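PDB 4Y7D: Alpha/beta hydrolase fold protein from Nakamurella multipartita, which probably acts as a hydrolase of the alpha/beta hydrolase fold, its substrate not being established. Local coordinates for residues Ala100-Tyr114 with Asp122-Ser134. Numbering follows the deposited sequence.
Sequences AAGVLCWSGGGPSSY and DRVRALVSVAAVS
Tyr114 packs against Leu127, its CD1 4.0 Å from Leu127 CD2 and the two side chains crossing at about a right angle, while Val133 O lies in the ring plane at the edge. Tyr114 OH accepts a hydrogen bond from Ser129 OG (2.7 Å) and is bridged by a water to Ala132 O. Ser129 OG can make that bond because it is anti to the backbone N (chi1 -179°), on the sheet face it shares with Cys105. A phenylalanine in place of Tyr114 would probably keep the Leu127 packing but leave the buried Ser129 hydroxyl and the water without this partner.

Strands 101-106 and 126-130 run parallel, their axes 9° apart; Val128 bonds strand 101-106 through both N and O, N giving nearly straight to Val103 O (2.8 Å) and O accepting from Cys105 N. Ser107 O accepts from Val133 N and Gly110 N on opposite faces of its plane. Ser107 (strained, phi 60°), its OG bonded to His278 NE2, sits at the nucleophile elbow between strand 101-106 and helix 110-119, consistent with a catalytic role. The pair forms a beta-alpha-beta unit with helix 110-119, between strands 35-39 and 242-247, Leu104 facing helix 46-58.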
loop_
_atom_site.group_PDB
_atom_site.type_symbol
_atom_site.label_atom_id
_atom_site.label_comp_id
_atom_site.label_asym_id
_atom_site.label_seq_id
_atom_site.Cartn_x
_atom_site.Cartn_y
_atom_site.Cartn_z
ATOM N N ALA A 100 -5.347 -17.872 -8.871
ATOM C CA ALA A 100 -4.931 -17.334 -7.560
ATOM C C ALA A 100 -3.628 -16.560 -7.680
ATOM O O ALA A 100 -2.850 -16.757 -8.636
ATOM C CB ALA A 100 -4.797 -18.460 -6.579
ATOM N N ALA A 101 -3.387 -15.697 -6.701
ATOM C CA ALA A 101 -2.214 -14.849 -6.713
ATOM C C ALA A 101 -1.790 -14.521 -5.318
ATOM O O ALA A 101 -2.569 -14.612 -4.374
ATOM C CB ALA A 101 -2.483 -13.566 -7.476
ATOM N N GLY A 102 -0.525 -14.141 -5.193
ATOM C CA GLY A 102 -0.108 -13.518 -3.950
ATOM C C GLY A 102 -0.737 -12.133 -3.828
ATOM O O GLY A 102 -1.239 -11.567 -4.831
ATOM N N VAL A 103 -0.767 -11.591 -2.618
ATOM C CA VAL A 103 -1.282 -10.264 -2.405
ATOM C C VAL A 103 -0.298 -9.472 -1.515
ATOM O O VAL A 103 0.117 -9.943 -0.455
ATOM C CB VAL A 103 -2.658 -10.286 -1.727
ATOM C CG1 VAL A 103 -3.114 -8.856 -1.480
ATOM C CG2 VAL A 103 -3.651 -11.048 -2.580
ATOM N N LEU A 104 0.079 -8.299 -1.974
ATOM C CA LEU A 104 0.884 -7.322 -1.224
ATOM C C LEU A 104 0.025 -6.078 -1.058
ATOM O O LEU A 104 -0.348 -5.426 -2.052
ATOM C CB LEU A 104 2.147 -6.936 -1.955
ATOM C CG LEU A 104 2.985 -5.805 -1.366
ATOM C CD1 LEU A 104 3.585 -6.275 -0.055
ATOM C CD2 LEU A 104 4.056 -5.327 -2.292
ATOM N N CYS A 105 -0.204 -5.708 0.193
ATOM C CA CYS A 105 -0.932 -4.480 0.499
ATOM C C CYS A 105 -0.190 -3.613 1.499
ATOM O O CYS A 105 0.625 -4.095 2.281
ATOM C CB CYS A 105 -2.321 -4.783 0.990
ATOM S SG CYS A 105 -2.489 -5.619 2.591
ATOM N N TRP A 106 -0.511 -2.317 1.473
ATOM C CA TRP A 106 0.064 -1.383 2.442
ATOM C C TRP A 106 -1.007 -0.410 2.816
ATOM O O TRP A 106 -1.794 -0.046 1.963
ATOM C CB TRP A 106 1.226 -0.673 1.791
ATOM C CG TRP A 106 1.964 0.392 2.568
ATOM C CD1 TRP A 106 2.152 0.475 3.916
ATOM C CD2 TRP A 106 2.708 1.443 2.004
ATOM N NE1 TRP A 106 2.970 1.533 4.229
ATOM C CE2 TRP A 106 3.321 2.150 3.064
ATOM C CE3 TRP A 106 2.952 1.853 0.682
ATOM C CZ2 TRP A 106 4.137 3.262 2.849
ATOM C CZ3 TRP A 106 3.789 2.939 0.461
ATOM C CH2 TRP A 106 4.355 3.649 1.540
ATOM N N SER A 107 -1.079 -0.050 4.115
ATOM C CA SER A 107 -1.852 1.109 4.581
ATOM C C SER A 107 -3.348 0.984 4.241
ATOM O O SER A 107 -3.998 -0.044 4.584
ATOM C CB SER A 107 -1.191 2.370 3.971
ATOM O OG SER A 107 -1.493 3.540 4.722
ATOM N N GLY A 108 -3.924 1.970 3.544
ATOM C CA GLY A 108 -5.315 1.883 3.114
ATOM C C GLY A 108 -5.631 0.792 2.084
ATOM O O GLY A 108 -6.784 0.529 1.838
ATOM N N GLY A 109 -4.631 0.078 1.577
ATOM C CA GLY A 109 -4.905 -1.140 0.805
ATOM C C GLY A 109 -5.331 -2.363 1.639
ATOM O O GLY A 109 -5.750 -3.385 1.105
ATOM N N GLY A 110 -5.139 -2.267 2.944
ATOM C CA GLY A 110 -5.490 -3.339 3.850
ATOM C C GLY A 110 -6.909 -3.831 3.785
ATOM O O GLY A 110 -7.130 -5.014 3.624
ATOM N N PRO A 111 -7.896 -2.919 3.946
ATOM C CA PRO A 111 -9.210 -3.486 4.079
ATOM C C PRO A 111 -9.709 -4.361 2.951
ATOM O O PRO A 111 -10.255 -5.431 3.202
ATOM C CB PRO A 111 -10.099 -2.248 4.329
ATOM C CG PRO A 111 -9.199 -1.322 5.070
ATOM C CD PRO A 111 -7.860 -1.514 4.417
ATOM N N SER A 112 -9.540 -3.914 1.716
ATOM C CA SER A 112 -9.992 -4.658 0.553
ATOM C C SER A 112 -9.131 -5.941 0.388
ATOM O O SER A 112 -9.645 -6.974 -0.039
ATOM C CB SER A 112 -9.902 -3.799 -0.691
ATOM O OG SER A 112 -8.596 -3.311 -0.997
ATOM N N SER A 113 -7.879 -5.869 0.759
ATOM C CA SER A 113 -6.986 -7.058 0.632
ATOM C C SER A 113 -7.377 -8.106 1.683
ATOM O O SER A 113 -7.448 -9.333 1.371
ATOM C CB SER A 113 -5.542 -6.651 0.781
ATOM O OG SER A 113 -5.143 -5.718 -0.222
ATOM N N TYR A 114 -7.579 -7.665 2.941
ATOM C CA TYR A 114 -8.065 -8.559 3.961
ATOM C C TYR A 114 -9.406 -9.182 3.564
ATOM O O TYR A 114 -9.596 -10.411 3.761
ATOM C CB TYR A 114 -8.179 -7.906 5.311
ATOM C CG TYR A 114 -6.867 -7.608 5.993
ATOM C CD1 TYR A 114 -5.877 -8.608 6.160
ATOM C CD2 TYR A 114 -6.581 -6.335 6.446
ATOM C CE1 TYR A 114 -4.713 -8.352 6.829
ATOM C CE2 TYR A 114 -5.397 -6.052 7.135
ATOM C CZ TYR A 114 -4.449 -7.052 7.304
ATOM O OH TYR A 114 -3.285 -6.799 7.970
ATOM N N ASP A 122 -9.573 -19.151 -1.690
ATOM C CA ASP A 122 -9.028 -19.949 -2.787
ATOM C C ASP A 122 -8.244 -19.109 -3.819
ATOM O O ASP A 122 -7.551 -19.691 -4.653
ATOM C CB ASP A 122 -10.172 -20.672 -3.540
ATOM C CG ASP A 122 -10.839 -21.766 -2.698
ATOM O OD1 ASP A 122 -10.341 -22.119 -1.610
ATOM O OD2 ASP A 122 -11.882 -22.292 -3.152
ATOM N N ARG A 123 -8.420 -17.796 -3.807
ATOM C CA ARG A 123 -7.808 -16.887 -4.783
ATOM C C ARG A 123 -6.522 -16.213 -4.268
ATOM O O ARG A 123 -5.846 -15.517 -5.036
ATOM C CB ARG A 123 -8.773 -15.773 -5.172
ATOM C CG ARG A 123 -10.161 -16.205 -5.552
ATOM C CD ARG A 123 -10.220 -17.295 -6.586
ATOM N NE ARG A 123 -9.814 -16.898 -7.950
ATOM C CZ ARG A 123 -10.600 -16.263 -8.840
ATOM N NH1 ARG A 123 -11.811 -15.852 -8.528
ATOM N NH2 ARG A 123 -10.139 -16.006 -10.049
ATOM N N VAL A 124 -6.192 -16.436 -2.996
ATOM C CA VAL A 124 -5.043 -15.811 -2.358
ATOM C C VAL A 124 -4.001 -16.888 -1.922
ATOM O O VAL A 124 -4.255 -17.699 -1.015
ATOM C CB VAL A 124 -5.496 -14.966 -1.170
ATOM C CG1 VAL A 124 -4.320 -14.340 -0.460
ATOM C CG2 VAL A 124 -6.474 -13.883 -1.605
ATOM N N ARG A 125 -2.861 -16.914 -2.613
ATOM C CA ARG A 125 -1.776 -17.850 -2.318
ATOM C C ARG A 125 -1.022 -17.536 -1.027
ATOM O O ARG A 125 -0.555 -18.450 -0.304
ATOM C CB ARG A 125 -0.765 -17.860 -3.471
ATOM C CG ARG A 125 -1.298 -18.370 -4.804
ATOM C CD ARG A 125 -0.341 -19.361 -5.490
ATOM N NE ARG A 125 -0.898 -19.901 -6.742
ATOM C CZ ARG A 125 -1.870 -20.827 -6.830
ATOM N NH1 ARG A 125 -2.304 -21.239 -8.030
ATOM N NH2 ARG A 125 -2.448 -21.329 -5.737
ATOM N N ALA A 126 -0.869 -16.247 -0.754
ATOM C CA ALA A 126 -0.094 -15.714 0.366
ATOM C C ALA A 126 -0.409 -14.232 0.483
ATOM O O ALA A 126 -0.779 -13.572 -0.500
ATOM C CB ALA A 126 1.379 -15.926 0.131
ATOM N N LEU A 127 -0.251 -13.688 1.682
ATOM C CA LEU A 127 -0.559 -12.307 1.971
ATOM C C LEU A 127 0.629 -11.646 2.684
ATOM O O LEU A 127 1.056 -12.114 3.712
ATOM C CB LEU A 127 -1.828 -12.233 2.847
ATOM C CG LEU A 127 -2.313 -10.837 3.320
ATOM C CD1 LEU A 127 -2.585 -9.904 2.142
ATOM C CD2 LEU A 127 -3.531 -11.104 4.166
ATOM N N VAL A 128 1.101 -10.531 2.144
ATOM C CA VAL A 128 2.023 -9.649 2.835
ATOM C C VAL A 128 1.318 -8.329 3.081
ATOM O O VAL A 128 0.917 -7.638 2.123
ATOM C CB VAL A 128 3.295 -9.438 2.034
ATOM C CG1 VAL A 128 4.247 -8.471 2.734
ATOM C CG2 VAL A 128 3.981 -10.791 1.828
ATOM N N SER A 129 1.167 -8.011 4.359
ATOM C CA SER A 129 0.361 -6.881 4.783
ATOM C C SER A 129 1.225 -5.910 5.572
ATOM O O SER A 129 1.608 -6.155 6.732
ATOM C CB SER A 129 -0.801 -7.364 5.573
ATOM O OG SER A 129 -1.588 -6.292 5.975
ATOM N N VAL A 130 1.510 -4.776 4.944
ATOM C CA VAL A 130 2.475 -3.798 5.484
ATOM C C VAL A 130 1.678 -2.655 6.103
ATOM O O VAL A 130 0.909 -1.992 5.399
ATOM C CB VAL A 130 3.359 -3.276 4.363
ATOM C CG1 VAL A 130 4.446 -2.333 4.888
ATOM C CG2 VAL A 130 4.007 -4.476 3.645
ATOM N N ALA A 131 1.884 -2.429 7.406
ATOM C CA ALA A 131 1.262 -1.309 8.134
ATOM C C ALA A 131 -0.136 -1.030 7.607
ATOM O O ALA A 131 -0.452 0.093 7.186
ATOM C CB ALA A 131 2.142 -0.077 8.052
ATOM N N ALA A 132 -0.989 -2.052 7.655
ATOM C CA ALA A 132 -2.268 -2.035 6.952
ATOM C C ALA A 132 -3.426 -1.805 7.895
ATOM O O ALA A 132 -3.497 -2.376 8.998
ATOM C CB ALA A 132 -2.473 -3.326 6.177
ATOM N N VAL A 133 -4.387 -1.020 7.425
ATOM C CA VAL A 133 -5.598 -0.830 8.164
ATOM C C VAL A 133 -6.391 -2.152 8.248
ATOM O O VAL A 133 -6.837 -2.683 7.244
ATOM C CB VAL A 133 -6.454 0.295 7.560
ATOM C CG1 VAL A 133 -7.797 0.411 8.264
ATOM C CG2 VAL A 133 -5.736 1.640 7.628
ATOM N N SER A 134 -6.617 -2.596 9.474
ATOM C CA SER A 134 -7.151 -3.944 9.765
ATOM C C SER A 134 -8.458 -3.896 10.549
ATOM O O SER A 134 -9.072 -4.963 10.825
ATOM C CB SER A 134 -6.106 -4.764 10.519
ATOM O OG SER A 134 -5.754 -4.113 11.744
HETATM O O HOH W 1 -0.852 -18.226 -9.536
HETATM O O HOH W 2 -3.144 -19.282 -10.480
HETATM O O HOH W 3 -2.639 -4.863 9.576
#